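Local coordinates for protein putative Endoribonuclease L-PSP (Entamoeba histolytica, PDB 3M1X) that is of unknown function but probably acts as a deaminase of the RutC (YjgF/YER057c/UK114) family, forming a trimer, at residues 89-103 with 134-148. Sequence-based numbering, arbitrary orientation. Where two conformers were deposited one is given.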
loop_
_atom_site.group_PDB
_atom_site.type_symbol
_atom_site.label_atom_id
_atom_site.label_comp_id
_atom_site.label_asym_id
_atom_site.label_seq_id
_atom_site.Cartn_x
_atom_site.Cartn_y
_atom_site.Cartn_z
ATOM N N GLY A 89 1.531 -1.181 21.796
ATOM C CA GLY A 89 2.878 -1.447 22.342
ATOM C C GLY A 89 4.001 -0.973 21.473
ATOM O O GLY A 89 5.133 -1.350 21.720
ATOM N N SER A 90 3.690 -0.150 20.494
ATOM C CA SER A 90 4.657 0.447 19.579
ATOM C C SER A 90 4.812 1.943 19.826
ATOM O O SER A 90 4.443 2.428 20.925
ATOM C CB SER A 90 4.269 0.043 18.154
ATOM O OG SER A 90 5.258 0.443 17.226
ATOM N N SER A 91 5.293 2.695 18.870
ATOM C CA SER A 91 5.560 4.104 19.016
ATOM C C SER A 91 5.766 4.698 17.625
ATOM O O SER A 91 6.032 3.978 16.676
ATOM C CB SER A 91 6.763 4.333 19.849
ATOM O OG SER A 91 7.933 3.930 19.133
ATOM N N MET A 92 5.730 6.015 17.537
ATOM C CA MET A 92 6.070 6.683 16.317
ATOM C C MET A 92 7.495 6.357 15.855
ATOM O O MET A 92 7.760 6.167 14.676
ATOM C CB MET A 92 5.879 8.185 16.424
ATOM C CG MET A 92 4.397 8.552 16.638
ATOM S SD MET A 92 3.403 8.386 15.129
ATOM C CE MET A 92 3.840 9.954 14.312
ATOM N N ASP A 93 8.431 6.261 16.795
ATOM C CA ASP A 93 9.818 5.944 16.449
ATOM C C ASP A 93 10.021 4.549 15.944
ATOM O O ASP A 93 11.053 4.268 15.330
ATOM C CB ASP A 93 10.750 6.102 17.679
ATOM C CG ASP A 93 11.110 7.494 17.977
ATOM O OD1 ASP A 93 10.917 8.425 17.182
ATOM O OD2 ASP A 93 11.628 7.725 19.092
ATOM N N LYS A 94 9.039 3.678 16.127
ATOM C CA LYS A 94 9.077 2.306 15.636
ATOM C C LYS A 94 8.374 2.113 14.312
ATOM O O LYS A 94 8.245 0.991 13.827
ATOM C CB LYS A 94 8.563 1.372 16.716
ATOM C CG LYS A 94 9.546 1.161 17.862
ATOM C CD LYS A 94 8.960 0.318 18.962
ATOM C CE LYS A 94 9.990 0.067 20.090
ATOM N NZ LYS A 94 9.440 -0.804 21.146
ATOM N N VAL A 95 7.892 3.186 13.674
ATOM C CA VAL A 95 7.255 3.115 12.387
ATOM C C VAL A 95 8.306 2.831 11.324
ATOM O O VAL A 95 9.288 3.574 11.204
ATOM C CB VAL A 95 6.434 4.346 12.076
ATOM C CG1 VAL A 95 5.914 4.329 10.644
ATOM C CG2 VAL A 95 5.296 4.483 13.069
ATOM N N VAL A 96 8.084 1.811 10.511
ATOM C CA VAL A 96 9.064 1.484 9.431
ATOM C C VAL A 96 8.640 2.060 8.127
ATOM O O VAL A 96 9.544 2.412 7.322
ATOM C CB VAL A 96 9.356 -0.046 9.259
ATOM C CG1 VAL A 96 9.884 -0.564 10.561
ATOM C CG2 VAL A 96 8.155 -0.881 8.729
ATOM N N LYS A 97 7.361 2.194 7.840
ATOM C CA LYS A 97 6.878 2.590 6.529
ATOM C C LYS A 97 5.526 3.216 6.708
ATOM O O LYS A 97 4.685 2.690 7.430
ATOM C CB LYS A 97 6.770 1.312 5.632
ATOM C CG LYS A 97 6.021 1.410 4.334
ATOM C CD LYS A 97 6.724 2.287 3.346
ATOM C CE LYS A 97 6.089 2.237 1.891
ATOM N NZ LYS A 97 4.652 2.551 1.971
ATOM N N THR A 98 5.247 4.299 5.984
ATOM C CA THR A 98 3.930 4.897 5.874
ATOM C C THR A 98 3.504 5.008 4.420
ATOM O O THR A 98 4.336 4.983 3.524
ATOM C CB THR A 98 3.902 6.293 6.506
ATOM O OG1 THR A 98 4.646 7.162 5.672
ATOM C CG2 THR A 98 4.416 6.330 7.923
ATOM N N THR A 99 2.212 5.136 4.241
ATOM C CA THR A 99 1.649 5.494 2.978
ATOM C C THR A 99 0.709 6.660 3.254
ATOM O O THR A 99 -0.181 6.564 4.123
ATOM C CB THR A 99 0.918 4.352 2.274
ATOM O OG1 THR A 99 1.828 3.254 2.169
ATOM C CG2 THR A 99 0.467 4.768 0.867
ATOM N N CYS A 100 0.887 7.749 2.519
ATOM C CA CYS A 100 0.218 9.035 2.746
ATOM C C CYS A 100 -0.628 9.389 1.541
ATOM O O CYS A 100 -0.088 9.588 0.455
ATOM C CB CYS A 100 1.261 10.112 3.017
ATOM S SG CYS A 100 2.317 9.785 4.441
ATOM N N LEU A 101 -1.948 9.389 1.760
ATOM C CA LEU A 101 -2.934 9.600 0.708
ATOM C C LEU A 101 -3.548 10.942 0.858
ATOM O O LEU A 101 -4.029 11.302 1.960
ATOM C CB LEU A 101 -4.010 8.529 0.773
ATOM C CG LEU A 101 -3.580 7.071 0.620
ATOM C CD1 LEU A 101 -3.046 6.455 1.892
ATOM C CD2 LEU A 101 -4.798 6.253 0.092
ATOM N N LEU A 102 -3.575 11.721 -0.193
ATOM C CA LEU A 102 -4.184 13.078 -0.186
ATOM C C LEU A 102 -5.358 13.132 -1.099
ATOM O O LEU A 102 -5.339 12.543 -2.168
ATOM C CB LEU A 102 -3.119 14.098 -0.647
ATOM C CG LEU A 102 -1.928 14.217 0.268
ATOM C CD1 LEU A 102 -0.815 15.001 -0.465
ATOM C CD2 LEU A 102 -2.286 14.847 1.587
ATOM N N ALA A 103 -6.319 13.943 -0.746
ATOM C CA ALA A 103 -7.434 14.251 -1.652
ATOM C C ALA A 103 -6.960 15.156 -2.762
ATOM O O ALA A 103 -7.561 15.170 -3.848
ATOM C CB ALA A 103 -8.630 14.887 -0.898
ATOM N N LEU A 134 -11.217 10.073 -1.051
ATOM C CA LEU A 134 -10.994 9.261 0.186
ATOM C C LEU A 134 -12.342 9.015 0.903
ATOM O O LEU A 134 -13.319 9.801 0.716
ATOM C CB LEU A 134 -10.049 9.976 1.130
ATOM C CG LEU A 134 -8.652 10.152 0.589
ATOM C CD1 LEU A 134 -7.784 11.000 1.532
ATOM C CD2 LEU A 134 -7.959 8.776 0.345
ATOM N N PRO A 135 -12.416 8.004 1.758
ATOM C CA PRO A 135 -13.653 7.772 2.523
ATOM C C PRO A 135 -14.081 9.024 3.267
ATOM O O PRO A 135 -13.271 9.758 3.836
ATOM C CB PRO A 135 -13.285 6.603 3.429
ATOM C CG PRO A 135 -12.197 5.863 2.606
ATOM C CD PRO A 135 -11.397 6.981 2.063
ATOM N N LYS A 136 -15.404 9.207 3.228
ATOM C CA LYS A 136 -16.054 10.242 4.074
ATOM C C LYS A 136 -15.677 11.657 3.669
ATOM O O LYS A 136 -15.891 12.605 4.418
ATOM C CB LYS A 136 -15.830 9.940 5.543
ATOM C CG LYS A 136 -16.333 8.454 5.801
ATOM C CD LYS A 136 -16.008 7.939 7.188
ATOM C CE LYS A 136 -16.420 6.479 7.391
ATOM N NZ LYS A 136 -16.007 6.148 8.791
ATOM N N GLY A 137 -15.114 11.799 2.496
ATOM C CA GLY A 137 -14.680 13.063 2.054
ATOM C C GLY A 137 -13.429 13.567 2.730
ATOM O O GLY A 137 -13.093 14.748 2.678
ATOM N N ALA A 138 -12.672 12.684 3.377
ATOM C CA ALA A 138 -11.443 13.129 4.062
ATOM C C ALA A 138 -10.480 13.763 3.126
ATOM O O ALA A 138 -10.361 13.378 1.933
ATOM C CB ALA A 138 -10.794 11.846 4.703
ATOM N N LEU A 139 -9.680 14.666 3.639
ATOM C CA LEU A 139 -8.671 15.292 2.846
ATOM C C LEU A 139 -7.315 14.573 2.823
ATOM O O LEU A 139 -6.452 14.852 2.024
ATOM C CB LEU A 139 -8.415 16.711 3.375
ATOM C CG LEU A 139 -9.587 17.691 3.250
ATOM C CD1 LEU A 139 -9.143 19.016 3.782
ATOM C CD2 LEU A 139 -10.147 17.741 1.778
ATOM N N VAL A 140 -7.116 13.672 3.785
ATOM C CA VAL A 140 -5.834 12.997 4.033
ATOM C C VAL A 140 -6.111 11.726 4.792
ATOM O O VAL A 140 -6.964 11.702 5.666
ATOM C CB VAL A 140 -4.873 13.936 4.761
ATOM C CG1 VAL A 140 -5.483 14.560 6.013
ATOM C CG2 VAL A 140 -3.565 13.248 5.092
ATOM N N GLU A 141 -5.357 10.677 4.456
ATOM C CA GLU A 141 -5.413 9.397 5.087
ATOM C C GLU A 141 -4.003 8.886 5.194
ATOM O O GLU A 141 -3.276 8.942 4.203
ATOM C CB GLU A 141 -6.287 8.474 4.237
ATOM C CG GLU A 141 -6.440 7.070 4.781
ATOM C CD GLU A 141 -7.143 6.107 3.782
ATOM O OE1 GLU A 141 -8.175 6.459 3.426
ATOM O OE2 GLU A 141 -6.515 5.100 3.419
ATOM N N VAL A 142 -3.573 8.336 6.332
ATOM C CA VAL A 142 -2.199 7.818 6.500
ATOM C C VAL A 142 -2.274 6.456 7.171
ATOM O O VAL A 142 -2.865 6.328 8.235
ATOM C CB VAL A 142 -1.312 8.766 7.298
ATOM C CG1 VAL A 142 0.122 8.123 7.412
ATOM C CG2 VAL A 142 -1.196 10.164 6.631
ATOM N N GLU A 143 -1.725 5.473 6.509
ATOM C CA GLU A 143 -1.529 4.126 7.089
ATOM C C GLU A 143 -0.068 3.893 7.369
ATOM O O GLU A 143 0.819 4.622 6.878
ATOM C CB GLU A 143 -2.067 3.043 6.169
ATOM C CG GLU A 143 -1.394 3.055 4.784
ATOM C CD GLU A 143 -1.803 1.986 3.888
ATOM O OE1 GLU A 143 -2.596 1.141 4.146
ATOM O OE2 GLU A 143 -1.277 2.002 2.712
ATOM N N CYS A 144 0.258 2.881 8.154
ATOM C CA CYS A 144 1.674 2.543 8.413
ATOM C C CYS A 144 1.854 1.126 8.874
ATOM O O CYS A 144 0.895 0.456 9.254
ATOM C CB CYS A 144 2.257 3.542 9.397
ATOM S SG CYS A 144 1.791 3.292 11.119
ATOM N N ILE A 145 3.113 0.703 8.857
ATOM C CA ILE A 145 3.534 -0.512 9.496
ATOM C C ILE A 145 4.644 -0.170 10.442
ATOM O O ILE A 145 5.506 0.673 10.168
ATOM C CB ILE A 145 3.979 -1.630 8.505
ATOM C CG1 ILE A 145 4.264 -2.966 9.256
ATOM C CG2 ILE A 145 5.164 -1.182 7.699
ATOM C CD1 ILE A 145 4.810 -4.023 8.356
ATOM N N ALA A 146 4.628 -0.796 11.606
ATOM C CA ALA A 146 5.570 -0.547 12.674
ATOM C C ALA A 146 6.030 -1.831 13.264
ATOM O O ALA A 146 5.452 -2.916 13.077
ATOM C CB ALA A 146 4.951 0.340 13.761
ATOM N N THR A 147 7.117 -1.787 14.060
ATOM C CA THR A 147 7.557 -2.891 14.864
ATOM C C THR A 147 7.129 -2.692 16.299
ATOM O O THR A 147 7.017 -1.613 16.804
ATOM C CB THR A 147 9.069 -3.108 14.776
ATOM O OG1 THR A 147 9.469 -4.276 15.446
ATOM C CG2 THR A 147 9.883 -1.907 15.271
ATOM N N LEU A 148 6.954 -3.809 16.978
ATOM C CA LEU A 148 6.975 -3.854 18.434
ATOM C C LEU A 148 8.362 -3.568 18.954
ATOM O O LEU A 148 8.471 -3.248 20.184
ATOM C CB LEU A 148 6.471 -5.200 18.973
ATOM C CG LEU A 148 4.999 -5.507 18.707
ATOM C CD1 LEU A 148 4.700 -6.918 19.300
ATOM C CD2 LEU A 148 4.078 -4.484 19.209
ATOM O OXT LEU A 148 9.339 -3.696 18.190
HETATM O O HOH W 1 6.640 -3.541 22.273
#
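Leu148 O, on the C-terminal carboxylate, is gripped twice: Lys94 NZ donates to it at 2.8 Å, from above the carboxylate plane (46° out of it), and a water bridges it to Gly89 O. With CG anti to its carbonyl carbon (chi1 -74°) and the chain extended beyond, the Lys94 side chain passes Thr147 nearly perpendicular to it on its way there. Ser90 OG adds a 2.7 Å bond to Thr147 O, again from above the carbonyl plane, and Thr147 OG1 donates to the other carboxylate oxygen, Leu148 OXT. From here strands 95-102 and 140-146 run antiparallel (156° between their directions), their axes 4.6 Å apart at closest approach. Just past the Val95-Ala146 pair comes a classic beta bulge, Val96 and Lys97 both facing Ile145: Val96 N reaches Ile145 O at 2.8 Å, whereas Lys97 N makes a weak second bond to the same oxygen, and the register shifts by one residue. This pair of strands lies in the mixed sheet of the YjgF/UK114 fold, between strands 125-130 and 51-59. One face, with Val95, Cys100, Val142 and Ala146, is covered by helices 70-87 and 108-119; Val142 CG1 meets Cys100 SG at 4.1 Å there. The other face looks into the trimer. On it Glu143 lies along the flank of Thr99 and brings Glu143 OE2 to 3.2 Å from Thr99 CB; Glu143 OE1 forms an intersubunit salt bridge with Lys97 of the third subunit, and Lys97 NZ likewise with Glu143 of the second subunit. Further along, Leu101 CD2 lies 3.9 Å from Glu141 OE2, and Leu101 CB packs against Leu134 CD2; a citrate, probably from the crystallisation liquor, lies about 3 Å from the Glu141 side chain (nearest atoms).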